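Local structure of putative aminooxidase (Propionibacterium acnes, 2BAB) at residues H52-E57 / W317-H322; C46-Y51 / D203-M208. The protein binds FAD and a conjugated octadecadienoic acid and probably isomerises double bonds of polyunsaturated fatty acids. One frame throughout, in Å; residues are numbered along the deposited sequence.

Interaction 1: residues H52-E57 / W317-H322; sequences HGRRYE and WADDPH. With BU1 (1,4-butanediol), chain G.
At the protein surface, the second strand of a small antiparallel hairpin meets the type I beta turn that starts at Trp-317, in the loop between strands 312-315 and 325-330; Arg-54 carries the contact, with Trp-317 beneath its chain and Asp-319 at its end. Arginine suits the place by joining methylenes that can lie on an indole to a flat group that pairs with a carboxylate; tryptophan offers the broad face. CG sits beside the backbone N (chi1 -41°) and the chain runs extended to NE, which lays Arg-54 CD 3.7 Å from the centroid of the five-membered ring of Trp-317, a CH-pi contact. The guanidinium stands steeply to the indole and nearly coplanar with the Asp-319 carboxylate. Arg-54 NH1 reaches Asp-319 OD1 and NH2 reaches OD2, both at 2.8 Å and on syn lone pairs, an end-on two-pronged salt bridge. Water 3 joins NH2 to Asp-320 OD2, while Asp-320 OD1 accepts from His-322 N in an Asx turn. At the indole edge, NE1 bonds weakly to Arg-55 O, which also accepts from Arg-316 NE, and to water 2. Arg-55 N binds butanediol O5 at 2.8 Å. Two nearly straight bonds fix the guanidinium's rotation, and Asp-320, its OD2 4.2 Å from Arg-54 NH2 and out of plane, probably adds electrostatic stabilisation without a direct bond.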
loop_
_atom_site.group_PDB
_atom_site.type_symbol
_atom_site.label_atom_id
_atom_site.label_comp_id
_atom_site.label_asym_id
_atom_site.label_seq_id
_atom_site.Cartn_x
_atom_site.Cartn_y
_atom_site.Cartn_z
ATOM N N HIS A 52 -12.010 5.465 -22.913
ATOM C CA HIS A 52 -11.885 6.344 -24.067
ATOM C C HIS A 52 -10.430 6.567 -24.488
ATOM O O HIS A 52 -10.006 7.690 -24.757
ATOM C CB HIS A 52 -12.632 7.663 -23.818
ATOM C CG HIS A 52 -14.115 7.510 -23.881
ATOM N ND1 HIS A 52 -14.730 6.685 -24.792
ATOM C CD2 HIS A 52 -15.107 8.089 -23.170
ATOM C CE1 HIS A 52 -16.038 6.741 -24.621
ATOM N NE2 HIS A 52 -16.291 7.588 -23.647
ATOM N N GLY A 53 -9.679 5.474 -24.535
ATOM C CA GLY A 53 -8.334 5.502 -25.076
ATOM C C GLY A 53 -7.238 5.794 -24.062
ATOM O O GLY A 53 -6.072 5.807 -24.429
ATOM N N ARG A 54 -7.585 6.063 -22.804
ATOM C CA ARG A 54 -6.561 6.283 -21.757
ATOM C C ARG A 54 -6.886 5.472 -20.519
ATOM O O ARG A 54 -8.053 5.220 -20.218
ATOM C CB ARG A 54 -6.438 7.757 -21.349
ATOM C CG ARG A 54 -6.515 8.745 -22.477
ATOM C CD ARG A 54 -6.165 10.150 -21.998
ATOM N NE ARG A 54 -6.665 11.134 -22.947
ATOM C CZ ARG A 54 -6.493 12.441 -22.835
ATOM N NH1 ARG A 54 -5.781 12.927 -21.832
ATOM N NH2 ARG A 54 -7.011 13.248 -23.743
ATOM N N ARG A 55 -5.835 5.085 -19.790
ATOM C CA ARG A 55 -5.995 4.318 -18.577
ATOM C C ARG A 55 -6.054 5.262 -17.383
ATOM O O ARG A 55 -5.281 6.230 -17.293
ATOM C CB ARG A 55 -4.887 3.255 -18.470
ATOM C CG ARG A 55 -5.001 2.215 -19.592
ATOM C CD ARG A 55 -3.861 1.233 -19.675
ATOM N NE ARG A 55 -3.961 0.182 -18.679
ATOM C CZ ARG A 55 -3.134 -0.854 -18.605
ATOM N NH1 ARG A 55 -2.127 -0.990 -19.459
ATOM N NH2 ARG A 55 -3.313 -1.762 -17.667
ATOM N N TYR A 56 -7.017 5.013 -16.512
ATOM C CA TYR A 56 -7.128 5.690 -15.228
ATOM C C TYR A 56 -6.724 4.720 -14.132
ATOM O O TYR A 56 -6.537 3.531 -14.392
ATOM C CB TYR A 56 -8.536 6.237 -14.994
ATOM C CG TYR A 56 -9.679 5.238 -14.963
ATOM C CD1 TYR A 56 -10.229 4.824 -13.755
ATOM C CD2 TYR A 56 -10.230 4.731 -16.143
ATOM C CE1 TYR A 56 -11.292 3.936 -13.719
ATOM C CE2 TYR A 56 -11.288 3.828 -16.112
ATOM C CZ TYR A 56 -11.823 3.449 -14.898
ATOM O OH TYR A 56 -12.885 2.570 -14.840
ATOM N N GLU A 57 -6.562 5.243 -12.923
ATOM C CA GLU A 57 -6.087 4.481 -11.782
ATOM C C GLU A 57 -7.206 4.240 -10.745
ATOM O O GLU A 57 -7.758 5.186 -10.168
ATOM C CB GLU A 57 -4.899 5.191 -11.115
ATOM C CG GLU A 57 -3.716 5.494 -12.028
ATOM C CD GLU A 57 -2.880 4.273 -12.362
ATOM O OE1 GLU A 57 -3.432 3.140 -12.368
ATOM O OE2 GLU A 57 -1.667 4.446 -12.618
ATOM N N TRP A 317 -5.894 13.627 -16.141
ATOM C CA TRP A 317 -5.806 14.060 -17.539
ATOM C C TRP A 317 -6.295 15.499 -17.678
ATOM O O TRP A 317 -7.507 15.762 -17.861
ATOM C CB TRP A 317 -6.620 13.112 -18.442
ATOM C CG TRP A 317 -6.179 11.680 -18.379
ATOM C CD1 TRP A 317 -6.922 10.616 -17.955
ATOM C CD2 TRP A 317 -4.913 11.137 -18.811
ATOM N NE1 TRP A 317 -6.196 9.451 -18.078
ATOM C CE2 TRP A 317 -4.966 9.739 -18.604
ATOM C CE3 TRP A 317 -3.749 11.695 -19.355
ATOM C CZ2 TRP A 317 -3.887 8.889 -18.904
ATOM C CZ3 TRP A 317 -2.686 10.859 -19.659
ATOM C CH2 TRP A 317 -2.752 9.467 -19.421
ATOM N N ALA A 318 -5.344 16.429 -17.589
ATOM C CA ALA A 318 -5.621 17.867 -17.545
ATOM C C ALA A 318 -6.360 18.389 -18.789
ATOM O O ALA A 318 -7.167 19.313 -18.691
ATOM C CB ALA A 318 -4.301 18.656 -17.355
ATOM N N ASP A 319 -6.057 17.816 -19.947
ATOM C CA ASP A 319 -6.523 18.365 -21.210
ATOM C C ASP A 319 -7.969 18.018 -21.564
ATOM O O ASP A 319 -8.542 18.657 -22.454
ATOM C CB ASP A 319 -5.641 17.860 -22.343
ATOM C CG ASP A 319 -5.732 16.361 -22.491
ATOM O OD1 ASP A 319 -5.316 15.653 -21.543
ATOM O OD2 ASP A 319 -6.273 15.924 -23.520
ATOM N N ASP A 320 -8.528 16.992 -20.927
ATOM C CA ASP A 320 -9.852 16.479 -21.294
ATOM C C ASP A 320 -10.805 16.523 -20.103
ATOM O O ASP A 320 -10.690 15.724 -19.169
ATOM C CB ASP A 320 -9.738 15.041 -21.784
ATOM C CG ASP A 320 -11.067 14.468 -22.238
ATOM O OD1 ASP A 320 -12.092 15.184 -22.227
ATOM O OD2 ASP A 320 -11.069 13.278 -22.619
ATOM N N PRO A 321 -11.762 17.451 -20.133
ATOM C CA PRO A 321 -12.656 17.603 -18.975
ATOM C C PRO A 321 -13.717 16.512 -18.901
ATOM O O PRO A 321 -14.524 16.516 -17.988
ATOM C CB PRO A 321 -13.285 18.991 -19.217
ATOM C CG PRO A 321 -13.337 19.076 -20.743
ATOM C CD PRO A 321 -12.049 18.440 -21.191
ATOM N N HIS A 322 -13.710 15.593 -19.869
ATOM C CA HIS A 322 -14.597 14.444 -19.861
ATOM C C HIS A 322 -13.875 13.156 -19.480
ATOM O O HIS A 322 -14.432 12.072 -19.649
ATOM C CB HIS A 322 -15.280 14.318 -21.220
ATOM C CG HIS A 322 -16.145 15.497 -21.555
ATOM N ND1 HIS A 322 -16.329 15.951 -22.847
ATOM C CD2 HIS A 322 -16.849 16.332 -20.756
ATOM C CE1 HIS A 322 -17.138 17.000 -22.824
ATOM N NE2 HIS A 322 -17.453 17.262 -21.566
HETATM C C1 BU1 G . -2.921 4.599 -22.119
HETATM C C2 BU1 G . -2.709 5.663 -23.202
HETATM C C3 BU1 G . -1.515 6.544 -22.882
HETATM C C4 BU1 G . -1.710 7.993 -23.339
HETATM O O5 BU1 G . -3.296 5.233 -20.881
HETATM O O6 BU1 G . -0.504 8.739 -23.063
HETATM O O HOH W 1 -9.742 10.538 -23.418
HETATM O O HOH W 2 -8.446 7.345 -18.190
HETATM O O HOH W 3 -9.606 12.868 -25.150
#

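Interaction 2: residues C46-Y51 / D203-M208; sequences CHSPNY and DGTQAM. With BU1 (1,4-butanediol), chain G.
This is a buried, largely polar contact in which residues 46-51, a segment that begins close to the FAD with Cys-46 and runs into strand 50-51, lie against the start of helix 205-215. Ser-48 and Gln-206 exchange two hydrogen bonds, each pairing the backbone N of one residue with the side chain of the other. The N of Ser-48 donates to Gln-206 OE1 at 2.9 Å and nearly straight (170°), coming from well above the amide plane. In return the N of Gln-206 donates to Ser-48 OG at 3.1 Å. Gln-206 suits this place because its chain, with CG anti to the backbone N (chi1 -171°) and extended beyond, carries the amide alongside the loop; CB and CG pass Cys-46 O, CB at 3.3 Å, and NE2 goes on to bond Val-42 O. Serine is equally apt, being short enough for its hydroxyl to meet the backbone N of Gln-206 while also bonding Glu-57. The setting is the FAD-binding fold of the flavin-containing amine oxidoreductases: Cys-46 has its side chain about 4 Å from the flavin dinucleotide at the nearest atoms. Cys-46 CB also rests on Thr-205 OG1 at 3.5 Å, a hydroxyl that bonds Ala-60 O. Gly-204 lets the chain pass close under Ser-48, its CA 3.3 Å from OG; its positive phi (91°) favours glycine, and a side chain here would collide with Ser-48 CB. Farther from the flavin, Asp-203 OD1 touches C1 of the butanediol at 3.5 Å.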
loop_
_atom_site.group_PDB
_atom_site.type_symbol
_atom_site.label_atom_id
_atom_site.label_comp_id
_atom_site.label_asym_id
_atom_site.label_seq_id
_atom_site.Cartn_x
_atom_site.Cartn_y
_atom_site.Cartn_z
ATOM N N CYS A 46 -2.436 -2.418 -8.095
ATOM C CA CYS A 46 -2.049 -1.651 -9.279
ATOM C C CYS A 46 -3.014 -2.039 -10.395
ATOM O O CYS A 46 -2.904 -3.114 -11.009
ATOM C CB CYS A 46 -0.611 -1.926 -9.666
ATOM S SG CYS A 46 0.587 -1.451 -8.383
ATOM N N HIS A 47 -4.025 -1.208 -10.584
ATOM C CA HIS A 47 -5.168 -1.593 -11.389
ATOM C C HIS A 47 -5.632 -0.401 -12.197
ATOM O O HIS A 47 -6.188 0.565 -11.646
ATOM C CB HIS A 47 -6.296 -2.111 -10.509
ATOM C CG HIS A 47 -7.398 -2.773 -11.278
ATOM N ND1 HIS A 47 -7.279 -4.043 -11.797
ATOM C CD2 HIS A 47 -8.634 -2.341 -11.622
ATOM C CE1 HIS A 47 -8.397 -4.371 -12.412
ATOM N NE2 HIS A 47 -9.236 -3.355 -12.329
ATOM N N SER A 48 -5.408 -0.491 -13.507
ATOM C CA SER A 48 -5.460 0.683 -14.385
ATOM C C SER A 48 -6.379 0.396 -15.575
ATOM O O SER A 48 -5.919 0.044 -16.643
ATOM C CB SER A 48 -4.060 1.055 -14.878
ATOM O OG SER A 48 -3.112 1.022 -13.833
ATOM N N PRO A 49 -7.690 0.544 -15.377
ATOM C CA PRO A 49 -8.617 0.282 -16.461
ATOM C C PRO A 49 -8.651 1.353 -17.553
ATOM O O PRO A 49 -8.235 2.503 -17.341
ATOM C CB PRO A 49 -9.984 0.194 -15.756
ATOM C CG PRO A 49 -9.671 0.179 -14.270
ATOM C CD PRO A 49 -8.401 0.925 -14.139
ATOM N N ASN A 50 -9.174 0.941 -18.704
ATOM C CA ASN A 50 -9.307 1.784 -19.887
ATOM C C ASN A 50 -10.596 2.593 -19.921
ATOM O O ASN A 50 -11.669 2.139 -19.495
ATOM C CB ASN A 50 -9.228 0.925 -21.161
ATOM C CG ASN A 50 -7.942 0.120 -21.256
ATOM O OD1 ASN A 50 -6.950 0.578 -21.804
ATOM N ND2 ASN A 50 -7.977 -1.095 -20.763
ATOM N N TYR A 51 -10.489 3.803 -20.460
ATOM C CA TYR A 51 -11.633 4.665 -20.668
ATOM C C TYR A 51 -11.317 5.650 -21.789
ATOM O O TYR A 51 -10.441 6.522 -21.656
ATOM C CB TYR A 51 -12.015 5.401 -19.376
ATOM C CG TYR A 51 -13.278 6.208 -19.539
ATOM C CD1 TYR A 51 -14.521 5.581 -19.621
ATOM C CD2 TYR A 51 -13.233 7.602 -19.650
ATOM C CE1 TYR A 51 -15.688 6.316 -19.795
ATOM C CE2 TYR A 51 -14.381 8.339 -19.813
ATOM C CZ TYR A 51 -15.614 7.697 -19.873
ATOM O OH TYR A 51 -16.759 8.432 -20.054
ATOM N N ASP A 203 0.426 4.653 -18.945
ATOM C CA ASP A 203 -0.285 3.395 -19.153
ATOM C C ASP A 203 -0.791 2.790 -17.838
ATOM O O ASP A 203 -1.368 1.706 -17.818
ATOM C CB ASP A 203 0.651 2.401 -19.858
ATOM C CG ASP A 203 1.125 2.927 -21.206
ATOM O OD1 ASP A 203 0.261 3.057 -22.093
ATOM O OD2 ASP A 203 2.327 3.252 -21.353
ATOM N N GLY A 204 -0.567 3.508 -16.746
ATOM C CA GLY A 204 -1.034 3.097 -15.433
ATOM C C GLY A 204 0.018 2.271 -14.732
ATOM O O GLY A 204 0.855 1.620 -15.385
ATOM N N THR A 205 -0.013 2.285 -13.399
ATOM C CA THR A 205 0.902 1.477 -12.601
ATOM C C THR A 205 0.750 -0.016 -12.923
ATOM O O THR A 205 1.721 -0.769 -12.871
ATOM C CB THR A 205 0.640 1.667 -11.074
ATOM O OG1 THR A 205 -0.741 1.374 -10.803
ATOM C CG2 THR A 205 0.999 3.095 -10.622
ATOM N N GLN A 206 -0.471 -0.444 -13.269
ATOM C CA GLN A 206 -0.696 -1.848 -13.668
ATOM C C GLN A 206 0.200 -2.317 -14.817
ATOM O O GLN A 206 0.632 -3.475 -14.844
ATOM C CB GLN A 206 -2.155 -2.084 -14.067
ATOM C CG GLN A 206 -2.491 -3.565 -14.283
ATOM C CD GLN A 206 -3.955 -3.811 -14.537
ATOM O OE1 GLN A 206 -4.688 -2.897 -14.914
ATOM N NE2 GLN A 206 -4.391 -5.060 -14.355
ATOM N N ALA A 207 0.460 -1.424 -15.766
ATOM C CA ALA A 207 1.167 -1.769 -17.004
ATOM C C ALA A 207 2.538 -2.421 -16.789
ATOM O O ALA A 207 2.840 -3.451 -17.394
ATOM C CB ALA A 207 1.293 -0.527 -17.932
ATOM N N MET A 208 3.355 -1.842 -15.921
ATOM C CA MET A 208 4.675 -2.413 -15.664
ATOM C C MET A 208 4.607 -3.761 -14.970
ATOM O O MET A 208 5.501 -4.574 -15.137
ATOM C CB MET A 208 5.568 -1.457 -14.887
ATOM C CG MET A 208 5.065 -1.088 -13.470
ATOM S SD MET A 208 5.665 0.539 -12.974
ATOM C CE MET A 208 4.766 0.793 -11.435
HETATM C C1 BU1 G . -2.921 4.599 -22.119
HETATM C C2 BU1 G . -2.709 5.663 -23.202
HETATM C C3 BU1 G . -1.515 6.544 -22.882
HETATM C C4 BU1 G . -1.710 7.993 -23.339
HETATM O O5 BU1 G . -3.296 5.233 -20.881
HETATM O O6 BU1 G . -0.504 8.739 -23.063
#

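In the fold
From the N terminus, the chain first runs through 46-51, turns tightly at the hairpin of strands 50-51 and 54-55, and continues directly as 52-57. Interaction 2 closes when the chain returns 152 residues later at 203-208, and interaction 1 closes only at 317-322, some 260 residues on. The segments alternate, so the two loops cross rather than nest. The hairpin and the residues leading into it together tie the start of helix 205-215 to the surface loop between strands 312-315 and 325-330 of the mixed sheet. The contacts also touch directly: Glu-57 bonds Ser-48 and Thr-205, Arg-55 bonds Ser-48, and one butanediol touches both.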